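Local atomic coordinates of exodeoxyribonuclease III (Neisseria meningitidis, PDB entry 2JC4), a protein that acts as a metal-dependent 3'-5' exonuclease in DNA repair, a member of the AP endonuclease/ExoA family that probably uses two magnesium or manganese ions. Residues E110-P115 and E164-S169; A126-V131 and Q177-L182; H138-L143 and S222-A227; I149-A154 and G213-H218. One frame throughout, in Å; residues are numbered along the deposited sequence.

All four contacts lie between residues 110 and 227, around the six-stranded sheet with strands 99-105, 141-144 and 217-221. Contact 1 joins the loops before helices 115-135 and 170-180; contact 2 joins the helices themselves, its centre about 20 Å away. Contact 3, about 31 Å from contact 1 between centres, links strand 141-144 to the start of helix 223-226; Leu143 there packs on Val131 and Leu179 of contact 2. Along the chain the segments of contact 1 alternate with those of the other three, and contact 4 falls within the span of contact 3. Contact 4 touches contact 1 through His167 and Ala150, holds Asp217 and borders the predicted active site.

Contact 1. Residues E110-P115 and E164-S169; sequences EALDSP and EKIHCS. With ACT (acetate ion), chain F.
Ala111 and Ile166 bring the two loops together, their CA atoms 5.3 Å apart, and each loop bends into a beta turn: type I from Ala111 to Ser114, type II from Lys165 to Cys168. No direct hydrogen bond joins them; one water accepts from Leu112 N and, weakly, from Ile166 N. Leu112 reaches over with both methyls. Its CD1 lies 3.7 Å from Ile166 N and 4.2 Å from Ile166 CD1. Leu112 CD2 sits 3.8 Å from Ser169 CB. Ile166 answers with CG1 anti to its backbone N (chi1 -162°), which lays CG1 and CD1 along the backbone of Glu110 and Ala111; CD1 stops 3.9 Å from Ala111 N. Ile166 CG1 also covers one face of the His167 ring, over its centre. Phe117 of helix 115-135 touches Leu112, Ile166 and Ser169. The loops precede helices 115-135 and 170-180, with Ser114 and Ser169 as N-caps. His167 NE2 donates to an acetate oxygen (2.7 Å from NE2 to ACT O); this ion, probably from the crystallisation liquor, is also bonded to Asn108. His167 ND1 meets the carbonyl oxygen of Asn148, so both ring nitrogens appear to donate, consistent with a doubly protonated, positively charged imidazole.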
loop_
_atom_site.group_PDB
_atom_site.type_symbol
_atom_site.label_atom_id
_atom_site.label_comp_id
_atom_site.label_asym_id
_atom_site.label_seq_id
_atom_site.Cartn_x
_atom_site.Cartn_y
_atom_site.Cartn_z
ATOM N N GLU A 110 6.618 2.540 15.094
ATOM C CA GLU A 110 7.650 3.417 15.683
ATOM C C GLU A 110 8.888 2.683 16.163
ATOM O O GLU A 110 9.985 2.925 15.665
ATOM C CB GLU A 110 7.084 4.270 16.831
ATOM C CG GLU A 110 8.021 5.398 17.290
ATOM C CD GLU A 110 7.285 6.380 18.189
ATOM O OE1 GLU A 110 6.823 5.965 19.283
ATOM O OE2 GLU A 110 7.126 7.535 17.778
ATOM N N ALA A 111 8.708 1.809 17.150
ATOM C CA ALA A 111 9.814 1.055 17.788
ATOM C C ALA A 111 9.139 -0.101 18.520
ATOM O O ALA A 111 7.963 0.003 18.900
ATOM C CB ALA A 111 10.596 1.942 18.798
ATOM N N LEU A 112 9.858 -1.209 18.693
ATOM C CA LEU A 112 9.245 -2.373 19.338
ATOM C C LEU A 112 8.816 -2.091 20.766
ATOM O O LEU A 112 7.902 -2.726 21.247
ATOM C CB LEU A 112 10.137 -3.626 19.242
ATOM C CG LEU A 112 9.787 -4.548 18.081
ATOM C CD1 LEU A 112 10.033 -3.808 16.766
ATOM C CD2 LEU A 112 10.617 -5.862 18.131
ATOM N N ASP A 113 9.440 -1.099 21.418
ATOM C CA ASP A 113 9.047 -0.750 22.813
ATOM C C ASP A 113 8.091 0.452 22.894
ATOM O O ASP A 113 7.767 0.940 23.994
ATOM C CB ASP A 113 10.287 -0.541 23.696
ATOM C CG ASP A 113 11.244 0.510 23.136
ATOM O OD1 ASP A 113 10.912 1.138 22.099
ATOM O OD2 ASP A 113 12.322 0.729 23.750
ATOM N N SER A 114 7.598 0.907 21.739
ATOM C CA SER A 114 6.605 1.984 21.707
ATOM C C SER A 114 5.198 1.454 21.974
ATOM O O SER A 114 4.857 0.335 21.547
ATOM C CB SER A 114 6.627 2.699 20.327
ATOM O OG SER A 114 5.592 3.704 20.226
ATOM N N PRO A 115 4.356 2.271 22.637
ATOM C CA PRO A 115 2.944 1.961 22.742
ATOM C C PRO A 115 2.292 1.837 21.358
ATOM O O PRO A 115 1.285 1.159 21.205
ATOM C CB PRO A 115 2.348 3.177 23.465
ATOM C CG PRO A 115 3.445 3.972 23.982
ATOM C CD PRO A 115 4.736 3.521 23.336
ATOM N N GLU A 164 15.492 -7.672 14.684
ATOM C CA GLU A 164 14.425 -7.351 15.643
ATOM C C GLU A 164 14.263 -5.850 15.863
ATOM O O GLU A 164 14.017 -5.409 16.993
ATOM C CB GLU A 164 14.589 -8.102 16.994
ATOM C CG GLU A 164 14.825 -9.620 16.809
ATOM C CD GLU A 164 13.587 -10.361 16.300
ATOM O OE1 GLU A 164 12.676 -9.746 15.708
ATOM O OE2 GLU A 164 13.494 -11.582 16.530
ATOM N N LYS A 165 14.388 -5.073 14.781
ATOM C CA LYS A 165 14.045 -3.649 14.819
ATOM C C LYS A 165 12.795 -3.423 13.992
ATOM O O LYS A 165 12.385 -4.311 13.202
ATOM C CB LYS A 165 15.203 -2.793 14.270
ATOM C CG LYS A 165 16.560 -3.116 14.915
ATOM C CD LYS A 165 16.811 -2.359 16.206
ATOM C CE LYS A 165 18.329 -2.241 16.474
ATOM N NZ LYS A 165 18.969 -3.614 16.399
ATOM N N ILE A 166 12.181 -2.255 14.189
ATOM C CA ILE A 166 10.906 -1.906 13.547
ATOM C C ILE A 166 10.967 -2.248 12.036
ATOM O O ILE A 166 12.010 -2.106 11.389
ATOM C CB ILE A 166 10.507 -0.404 13.851
ATOM C CG1 ILE A 166 9.000 -0.122 13.585
ATOM C CG2 ILE A 166 11.434 0.580 13.087
ATOM C CD1 ILE A 166 7.971 -0.947 14.460
ATOM N N HIS A 167 9.849 -2.725 11.505
ATOM C CA HIS A 167 9.685 -3.163 10.116
ATOM C C HIS A 167 10.204 -4.549 9.795
ATOM O O HIS A 167 9.642 -5.217 8.932
ATOM C CB HIS A 167 10.229 -2.165 9.065
ATOM C CG HIS A 167 9.747 -0.766 9.244
ATOM N ND1 HIS A 167 8.413 -0.450 9.416
ATOM C CD2 HIS A 167 10.429 0.409 9.313
ATOM C CE1 HIS A 167 8.293 0.859 9.566
ATOM N NE2 HIS A 167 9.498 1.405 9.497
ATOM N N CYS A 168 11.275 -4.963 10.474
ATOM C CA CYS A 168 11.969 -6.215 10.156
ATOM C C CYS A 168 11.976 -7.270 11.276
ATOM O O CYS A 168 12.758 -8.234 11.213
ATOM C CB CYS A 168 13.421 -5.891 9.777
ATOM S SG CYS A 168 13.542 -4.698 8.439
ATOM N N SER A 169 11.143 -7.088 12.295
ATOM C CA SER A 169 11.103 -8.035 13.423
ATOM C C SER A 169 10.371 -9.332 13.092
ATOM O O SER A 169 9.477 -9.389 12.214
ATOM C CB SER A 169 10.492 -7.395 14.698
ATOM O OG SER A 169 9.081 -7.231 14.564
HETATM C C ACT F . 9.401 4.397 7.737
HETATM O O ACT F . 9.739 4.068 8.893
HETATM O OXT ACT F . 9.122 5.607 7.532
HETATM C CH3 ACT F . 9.343 3.334 6.701
HETATM O O HOH W 1 12.681 -0.905 17.185
#

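Contact 2. Residues A126-V131 and Q177-L182; sequences ALTEFV and QNLLDL
Leu182, in the turn that follows helix 170-180, reaches Thr128 and Val131 on helix 115-135. Its CB leaves the backbone toward that helix, and CG stands anti to the carbonyl carbon (chi1 -55°), carrying both methyls to helix 115-135. One prong, CD1, comes 3.7 Å from Val131 CG1 and equally close to Thr128 O; the other, CD2, meets Thr128 CG2 at 3.8 Å. The side chains of Leu182 and Val131 meet at about a right angle, whereas Thr128 is met obliquely. One turn earlier, Leu179 extends CD2 to within 3.7 Å of Thr128 OG1, and its CD1 lies 4.2 Å from Leu127 CD2. The backbones are closest here, Thr128 CA to Leu179 CA being 6.0 Å. Thr128 is thus flanked by two leucines, its methyl turned to Leu182 and its hydroxyl side to Leu179; the buried hydroxyl is satisfied within its own helix by Phe124 O. No hydrogen bond crosses; leucine methyls pack on apolar branches and on oxygen atoms of Thr128. Both helices lie on the sheet: Leu127 rests on Val104 of strand 99-105, Val131 and Leu179 share Leu143 of strand 141-144, and Leu182 also touches Arg132 and Met135 of helix 115-135.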
loop_
_atom_site.group_PDB
_atom_site.type_symbol
_atom_site.label_atom_id
_atom_site.label_comp_id
_atom_site.label_asym_id
_atom_site.label_seq_id
_atom_site.Cartn_x
_atom_site.Cartn_y
_atom_site.Cartn_z
ATOM N N ALA A 126 -7.088 -6.774 13.625
ATOM C CA ALA A 126 -8.378 -6.301 13.100
ATOM C C ALA A 126 -8.391 -6.356 11.562
ATOM O O ALA A 126 -9.399 -6.698 10.944
ATOM C CB ALA A 126 -8.704 -4.897 13.604
ATOM N N LEU A 127 -7.270 -6.022 10.940
ATOM C CA LEU A 127 -7.210 -6.095 9.490
ATOM C C LEU A 127 -7.402 -7.535 9.002
ATOM O O LEU A 127 -8.118 -7.776 8.041
ATOM C CB LEU A 127 -5.860 -5.551 8.996
ATOM C CG LEU A 127 -5.633 -5.633 7.490
ATOM C CD1 LEU A 127 -6.665 -4.724 6.737
ATOM C CD2 LEU A 127 -4.214 -5.250 7.141
ATOM N N THR A 128 -6.723 -8.472 9.649
ATOM C CA THR A 128 -6.796 -9.889 9.271
ATOM C C THR A 128 -8.259 -10.370 9.253
ATOM O O THR A 128 -8.700 -11.064 8.325
ATOM C CB THR A 128 -5.928 -10.743 10.239
ATOM O OG1 THR A 128 -4.611 -10.181 10.265
ATOM C CG2 THR A 128 -5.794 -12.148 9.721
ATOM N N GLU A 129 -9.001 -9.966 10.269
ATOM C CA GLU A 129 -10.416 -10.352 10.401
ATOM C C GLU A 129 -11.253 -9.784 9.242
ATOM O O GLU A 129 -12.082 -10.466 8.634
ATOM C CB GLU A 129 -10.941 -9.867 11.766
ATOM C CG GLU A 129 -11.839 -10.858 12.431
ATOM C CD GLU A 129 -12.517 -10.269 13.655
ATOM O OE1 GLU A 129 -13.677 -9.813 13.527
ATOM O OE2 GLU A 129 -11.865 -10.230 14.717
ATOM N N PHE A 130 -11.034 -8.531 8.919
ATOM C CA PHE A 130 -11.794 -7.904 7.849
ATOM C C PHE A 130 -11.472 -8.560 6.516
ATOM O O PHE A 130 -12.383 -8.897 5.739
ATOM C CB PHE A 130 -11.428 -6.426 7.779
ATOM C CG PHE A 130 -12.016 -5.701 6.605
ATOM C CD1 PHE A 130 -13.403 -5.572 6.468
ATOM C CD2 PHE A 130 -11.186 -5.085 5.676
ATOM C CE1 PHE A 130 -13.963 -4.872 5.402
ATOM C CE2 PHE A 130 -11.743 -4.380 4.578
ATOM C CZ PHE A 130 -13.129 -4.250 4.468
ATOM N N VAL A 131 -10.175 -8.705 6.242
ATOM C CA VAL A 131 -9.715 -9.306 4.964
ATOM C C VAL A 131 -10.252 -10.747 4.842
ATOM O O VAL A 131 -10.792 -11.136 3.789
ATOM C CB VAL A 131 -8.171 -9.209 4.748
ATOM C CG1 VAL A 131 -7.789 -9.891 3.411
ATOM C CG2 VAL A 131 -7.706 -7.746 4.700
ATOM N N GLN A 177 2.683 -12.764 7.690
ATOM C CA GLN A 177 2.367 -14.163 7.365
ATOM C C GLN A 177 0.895 -14.466 7.637
ATOM O O GLN A 177 0.261 -15.205 6.860
ATOM C CB GLN A 177 3.324 -15.145 8.083
ATOM C CG GLN A 177 3.209 -16.637 7.626
ATOM C CD GLN A 177 3.502 -16.824 6.151
ATOM O OE1 GLN A 177 4.554 -16.400 5.672
ATOM N NE2 GLN A 177 2.575 -17.431 5.419
ATOM N N ASN A 178 0.329 -13.876 8.690
ATOM C CA ASN A 178 -1.090 -14.114 8.983
ATOM C C ASN A 178 -2.033 -13.674 7.862
ATOM O O ASN A 178 -3.118 -14.234 7.676
ATOM C CB ASN A 178 -1.500 -13.466 10.298
ATOM C CG ASN A 178 -0.767 -14.044 11.489
ATOM O OD1 ASN A 178 -0.227 -15.134 11.411
ATOM N ND2 ASN A 178 -0.771 -13.315 12.620
ATOM N N LEU A 179 -1.640 -12.647 7.121
ATOM C CA LEU A 179 -2.394 -12.206 5.943
ATOM C C LEU A 179 -2.236 -13.196 4.774
ATOM O O LEU A 179 -3.205 -13.603 4.178
ATOM C CB LEU A 179 -1.946 -10.791 5.536
ATOM C CG LEU A 179 -2.271 -9.658 6.515
ATOM C CD1 LEU A 179 -1.574 -8.353 6.077
ATOM C CD2 LEU A 179 -3.813 -9.449 6.688
ATOM N N LEU A 180 -1.004 -13.569 4.443
ATOM C CA LEU A 180 -0.772 -14.613 3.446
ATOM C C LEU A 180 -1.570 -15.909 3.748
ATOM O O LEU A 180 -2.128 -16.519 2.815
ATOM C CB LEU A 180 0.724 -14.946 3.350
ATOM C CG LEU A 180 1.666 -13.800 2.932
ATOM C CD1 LEU A 180 3.107 -14.293 2.859
ATOM C CD2 LEU A 180 1.230 -13.131 1.604
ATOM N N ASP A 181 -1.579 -16.317 5.023
ATOM C CA ASP A 181 -2.300 -17.518 5.531
ATOM C C ASP A 181 -3.838 -17.489 5.318
ATOM O O ASP A 181 -4.515 -18.541 5.320
ATOM C CB ASP A 181 -2.008 -17.697 7.026
ATOM C CG ASP A 181 -0.583 -18.146 7.300
ATOM O OD1 ASP A 181 0.137 -18.505 6.334
ATOM O OD2 ASP A 181 -0.190 -18.129 8.502
ATOM N N LEU A 182 -4.381 -16.300 5.056
ATOM C CA LEU A 182 -5.784 -16.204 4.607
ATOM C C LEU A 182 -6.035 -16.853 3.239
ATOM O O LEU A 182 -7.194 -17.160 2.904
ATOM C CB LEU A 182 -6.271 -14.738 4.565
ATOM C CG LEU A 182 -6.118 -13.968 5.868
ATOM C CD1 LEU A 182 -6.491 -12.477 5.696
ATOM C CD2 LEU A 182 -6.887 -14.620 7.022
#

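Contact 3. Residues H138-L143 and S222-A227; sequences HGKLVL and SPAMAA
In one sheet of the DNase I-like fold, Ser222, the N-cap residue of helix 223-226, holds Gly139 and Leu141 at the entry to strand 141-144, just after strand 217-221, the antiparallel neighbour, has ended. Three hydrogen bonds converge on this residue. Its hydroxyl donates to Gly139 O (2.6 Å from Ser222 OG), approaching 31° out of the carbonyl plane, and accepts from Leu141 N at 3.0 Å from the same OG, with an N-H...O angle of 160°. Ser222 N then donates to Leu141 O (3.0 Å), in the carbonyl plane, so Leu141 is held through both its N-H and its C=O. With OG between the backbone N and the carbonyl carbon (chi1 59°), the hydroxyl faces the strand, and it makes no capping bond to the helix. Gly139 O has a second donor, a water that in turn accepts from Ala224 N, so this amide of the first helical turn is satisfied through the solvent. Backbone bonds of Lys140 with Arg100, and of Val142 with Arg100 and Ile102, continue the sheet. Beside the polar cluster, Met225 bends at chi2 and chi3 along the strand; its SD lies 3.9 Å from Lys140 CB, and its methyl CE ends 3.9 Å from Val142 CG2.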
loop_
_atom_site.group_PDB
_atom_site.type_symbol
_atom_site.label_atom_id
_atom_site.label_comp_id
_atom_site.label_asym_id
_atom_site.label_seq_id
_atom_site.Cartn_x
_atom_site.Cartn_y
_atom_site.Cartn_z
ATOM N N HIS A 138 -15.375 -12.402 -2.558
ATOM C CA HIS A 138 -14.744 -11.872 -3.769
ATOM C C HIS A 138 -13.585 -12.740 -4.192
ATOM O O HIS A 138 -12.506 -12.696 -3.580
ATOM C CB HIS A 138 -14.208 -10.444 -3.541
ATOM C CG HIS A 138 -15.231 -9.488 -3.024
ATOM N ND1 HIS A 138 -16.090 -8.796 -3.850
ATOM C CD2 HIS A 138 -15.520 -9.096 -1.761
ATOM C CE1 HIS A 138 -16.868 -8.021 -3.116
ATOM N NE2 HIS A 138 -16.535 -8.175 -1.846
ATOM N N GLY A 139 -13.778 -13.488 -5.276
ATOM C CA GLY A 139 -12.717 -14.366 -5.831
ATOM C C GLY A 139 -11.582 -13.522 -6.416
ATOM O O GLY A 139 -10.409 -13.928 -6.425
ATOM N N LYS A 140 -11.919 -12.331 -6.906
ATOM C CA LYS A 140 -10.851 -11.457 -7.362
ATOM C C LYS A 140 -10.659 -10.416 -6.253
ATOM O O LYS A 140 -11.506 -9.567 -6.041
ATOM C CB LYS A 140 -11.204 -10.839 -8.703
ATOM C CG LYS A 140 -11.252 -11.863 -9.813
ATOM C CD LYS A 140 -11.590 -11.182 -11.131
ATOM C CE LYS A 140 -11.489 -12.164 -12.320
ATOM N NZ LYS A 140 -11.859 -11.457 -13.585
ATOM N N LEU A 141 -9.572 -10.537 -5.499
ATOM C CA LEU A 141 -9.364 -9.597 -4.395
ATOM C C LEU A 141 -7.902 -9.191 -4.333
ATOM O O LEU A 141 -7.028 -10.023 -4.526
ATOM C CB LEU A 141 -9.886 -10.179 -3.065
ATOM C CG LEU A 141 -9.697 -9.308 -1.789
ATOM C CD1 LEU A 141 -10.937 -9.419 -0.842
ATOM C CD2 LEU A 141 -8.357 -9.611 -1.047
ATOM N N VAL A 142 -7.663 -7.894 -4.117
ATOM C CA VAL A 142 -6.292 -7.349 -3.990
ATOM C C VAL A 142 -6.191 -6.558 -2.709
ATOM O O VAL A 142 -6.909 -5.577 -2.516
ATOM C CB VAL A 142 -5.874 -6.455 -5.207
ATOM C CG1 VAL A 142 -4.449 -5.997 -5.072
ATOM C CG2 VAL A 142 -5.966 -7.223 -6.522
ATOM N N LEU A 143 -5.297 -6.982 -1.825
ATOM C CA LEU A 143 -5.002 -6.238 -0.600
ATOM C C LEU A 143 -3.633 -5.608 -0.770
ATOM O O LEU A 143 -2.631 -6.330 -0.873
ATOM C CB LEU A 143 -5.023 -7.176 0.642
ATOM C CG LEU A 143 -4.425 -6.644 1.970
ATOM C CD1 LEU A 143 -5.308 -5.537 2.520
ATOM C CD2 LEU A 143 -4.218 -7.743 3.036
ATOM N N SER A 222 -5.550 -12.661 -4.372
ATOM C CA SER A 222 -6.236 -13.944 -4.294
ATOM C C SER A 222 -5.751 -14.847 -5.444
ATOM O O SER A 222 -5.188 -14.353 -6.447
ATOM C CB SER A 222 -7.753 -13.742 -4.450
ATOM O OG SER A 222 -8.026 -13.127 -5.694
ATOM N N PRO A 223 -5.978 -16.167 -5.324
ATOM C CA PRO A 223 -5.488 -17.047 -6.385
ATOM C C PRO A 223 -5.965 -16.717 -7.788
ATOM O O PRO A 223 -5.171 -16.850 -8.716
ATOM C CB PRO A 223 -6.002 -18.438 -5.981
ATOM C CG PRO A 223 -6.367 -18.363 -4.604
ATOM C CD PRO A 223 -6.610 -16.916 -4.228
ATOM N N ALA A 224 -7.226 -16.298 -7.954
ATOM C CA ALA A 224 -7.752 -15.972 -9.297
ATOM C C ALA A 224 -6.939 -14.850 -9.929
ATOM O O ALA A 224 -6.730 -14.836 -11.138
ATOM C CB ALA A 224 -9.253 -15.592 -9.242
ATOM N N MET A 225 -6.480 -13.913 -9.095
ATOM C CA MET A 225 -5.581 -12.844 -9.539
ATOM C C MET A 225 -4.139 -13.339 -9.741
ATOM O O MET A 225 -3.479 -12.979 -10.718
ATOM C CB MET A 225 -5.646 -11.644 -8.565
ATOM C CG MET A 225 -7.044 -10.947 -8.477
ATOM S SD MET A 225 -7.631 -10.220 -10.036
ATOM C CE MET A 225 -6.747 -8.637 -10.046
ATOM N N ALA A 226 -3.653 -14.186 -8.837
ATOM C CA ALA A 226 -2.312 -14.798 -8.994
ATOM C C ALA A 226 -2.169 -15.528 -10.331
ATOM O O ALA A 226 -1.134 -15.432 -10.995
ATOM C CB ALA A 226 -2.006 -15.754 -7.833
ATOM N N ALA A 227 -3.225 -16.212 -10.753
ATOM C CA ALA A 227 -3.184 -16.967 -11.988
ATOM C C ALA A 227 -3.024 -16.049 -13.192
ATOM O O ALA A 227 -2.477 -16.477 -14.209
ATOM C CB ALA A 227 -4.460 -17.830 -12.137
HETATM O O HOH W 2 -9.514 -16.388 -5.891
#

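Contact 4. Residues I149-A154 and G213-H218; sequences IAPADA and GLRIDH
His218 and Ile149 form the polar link between the segments: His218 NE2 donates to Ile149 O at 2.8 Å, almost straight (168° at the hydrogen). The oxygen lies in the plane of the ring, at its edge, and the N-H arrives nearly in line with the carbonyl. The same oxygen receives a CA-H...O contact from Ile216 CA, and another runs the opposite way, from Ala150 CA to Arg215 O (3.4 Å). Pro151 packs beside this pair, against both His218 and Arg215. Its CD lies 3.4 Å from His218 CE1, and its CG comes 3.5 Å from Arg215 NH2. The imidazole turns its CE1 corner to one face of the Arg215 guanidinium, 3.7 Å from its plane and over its centre, with the two planes steeply inclined. The arginine chain runs straight to CD and bends at chi3 (70°), which turns that face to His218 CE1. Ile216 CG2 packs 4.1 Å from Ala150 CB. Farther out, salt bridges from Arg215 to Asp155 and Asp186 fix the guanidinium, while Phe147 and Phe176 meet the His218 ring. Next in the chain, Asp217, predicted to be important for catalysis, is hydrogen-bonded to the predicted proton acceptor His247 and to Thr199. Ile216 itself touches His247. The arrangement is consistent with the second shell of an ExoIII-like active site, in which an Asp-His pair sits among the loops at one end of the DNase I-like beta sandwich.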
loop_
_atom_site.group_PDB
_atom_site.type_symbol
_atom_site.label_atom_id
_atom_site.label_comp_id
_atom_site.label_asym_id
_atom_site.label_seq_id
_atom_site.Cartn_x
_atom_site.Cartn_y
_atom_site.Cartn_z
ATOM N N ILE A 149 6.007 -3.394 6.909
ATOM C CA ILE A 149 6.630 -4.654 7.295
ATOM C C ILE A 149 7.390 -5.167 6.068
ATOM O O ILE A 149 6.847 -5.236 4.923
ATOM C CB ILE A 149 5.613 -5.730 7.784
ATOM C CG1 ILE A 149 4.868 -5.281 9.057
ATOM C CG2 ILE A 149 6.355 -7.130 8.001
ATOM C CD1 ILE A 149 3.696 -6.213 9.391
ATOM N N ALA A 150 8.642 -5.537 6.338
ATOM C CA ALA A 150 9.564 -6.111 5.373
ATOM C C ALA A 150 9.568 -7.628 5.602
ATOM O O ALA A 150 10.067 -8.109 6.619
ATOM C CB ALA A 150 10.950 -5.518 5.594
ATOM N N PRO A 151 8.953 -8.385 4.687
ATOM C CA PRO A 151 8.662 -9.797 4.981
ATOM C C PRO A 151 9.830 -10.725 5.335
ATOM O O PRO A 151 9.626 -11.642 6.136
ATOM C CB PRO A 151 7.968 -10.277 3.700
ATOM C CG PRO A 151 7.261 -9.038 3.194
ATOM C CD PRO A 151 8.375 -7.981 3.395
ATOM N N ALA A 152 11.011 -10.522 4.746
ATOM C CA ALA A 152 12.181 -11.399 5.044
ATOM C C ALA A 152 13.453 -10.572 4.976
ATOM O O ALA A 152 13.397 -9.388 4.604
ATOM C CB ALA A 152 12.217 -12.560 4.065
ATOM N N ASP A 153 14.614 -11.141 5.311
ATOM C CA ASP A 153 15.842 -10.297 5.327
ATOM C C ASP A 153 16.289 -9.744 3.964
ATOM O O ASP A 153 16.928 -8.707 3.897
ATOM C CB ASP A 153 16.993 -10.990 6.073
ATOM C CG ASP A 153 16.902 -10.814 7.600
ATOM O OD1 ASP A 153 16.171 -9.921 8.114
ATOM O OD2 ASP A 153 17.612 -11.557 8.275
ATOM N N ALA A 154 15.912 -10.392 2.869
ATOM C CA ALA A 154 16.169 -9.814 1.537
ATOM C C ALA A 154 15.471 -8.448 1.338
ATOM O O ALA A 154 15.816 -7.697 0.415
ATOM C CB ALA A 154 15.759 -10.795 0.442
ATOM N N GLY A 213 17.361 0.431 1.097
ATOM C CA GLY A 213 15.944 0.610 1.427
ATOM C C GLY A 213 15.297 -0.637 2.050
ATOM O O GLY A 213 15.980 -1.624 2.385
ATOM N N LEU A 214 13.981 -0.555 2.257
ATOM C CA LEU A 214 13.136 -1.666 2.706
ATOM C C LEU A 214 12.042 -1.950 1.645
ATOM O O LEU A 214 11.547 -1.033 0.979
ATOM C CB LEU A 214 12.479 -1.354 4.047
ATOM C CG LEU A 214 13.393 -0.826 5.179
ATOM C CD1 LEU A 214 12.495 -0.509 6.345
ATOM C CD2 LEU A 214 14.425 -1.844 5.577
ATOM N N ARG A 215 11.698 -3.221 1.482
ATOM C CA ARG A 215 10.480 -3.579 0.737
ATOM C C ARG A 215 9.318 -3.691 1.703
ATOM O O ARG A 215 9.120 -4.744 2.322
ATOM C CB ARG A 215 10.636 -4.886 -0.067
ATOM C CG ARG A 215 9.456 -5.179 -0.998
ATOM C CD ARG A 215 9.635 -6.507 -1.783
ATOM N NE ARG A 215 9.531 -7.669 -0.893
ATOM C CZ ARG A 215 8.481 -8.504 -0.876
ATOM N NH1 ARG A 215 7.469 -8.323 -1.710
ATOM N NH2 ARG A 215 8.461 -9.532 -0.048
ATOM N N ILE A 216 8.542 -2.614 1.813
ATOM C CA ILE A 216 7.396 -2.565 2.739
ATOM C C ILE A 216 6.068 -2.263 2.081
ATOM O O ILE A 216 5.016 -2.306 2.752
ATOM C CB ILE A 216 7.647 -1.558 3.903
ATOM C CG1 ILE A 216 7.960 -0.142 3.351
ATOM C CG2 ILE A 216 8.817 -2.102 4.833
ATOM C CD1 ILE A 216 8.165 0.929 4.464
ATOM N N ASP A 217 6.103 -1.911 0.796
ATOM C CA ASP A 217 4.885 -1.714 0.031
ATOM C C ASP A 217 4.608 -2.938 -0.831
ATOM O O ASP A 217 5.465 -3.336 -1.680
ATOM C CB ASP A 217 5.038 -0.462 -0.841
ATOM C CG ASP A 217 5.316 0.778 -0.010
ATOM O OD1 ASP A 217 4.331 1.381 0.426
ATOM O OD2 ASP A 217 6.504 1.178 0.142
ATOM N N HIS A 218 3.426 -3.534 -0.638
ATOM C CA HIS A 218 3.176 -4.889 -1.211
ATOM C C HIS A 218 1.859 -4.945 -1.930
ATOM O O HIS A 218 1.000 -4.100 -1.700
ATOM C CB HIS A 218 3.181 -5.970 -0.108
ATOM C CG HIS A 218 4.411 -5.954 0.754
ATOM N ND1 HIS A 218 5.670 -6.107 0.237
ATOM C CD2 HIS A 218 4.571 -5.728 2.085
ATOM C CE1 HIS A 218 6.563 -6.014 1.218
ATOM N NE2 HIS A 218 5.918 -5.789 2.353
#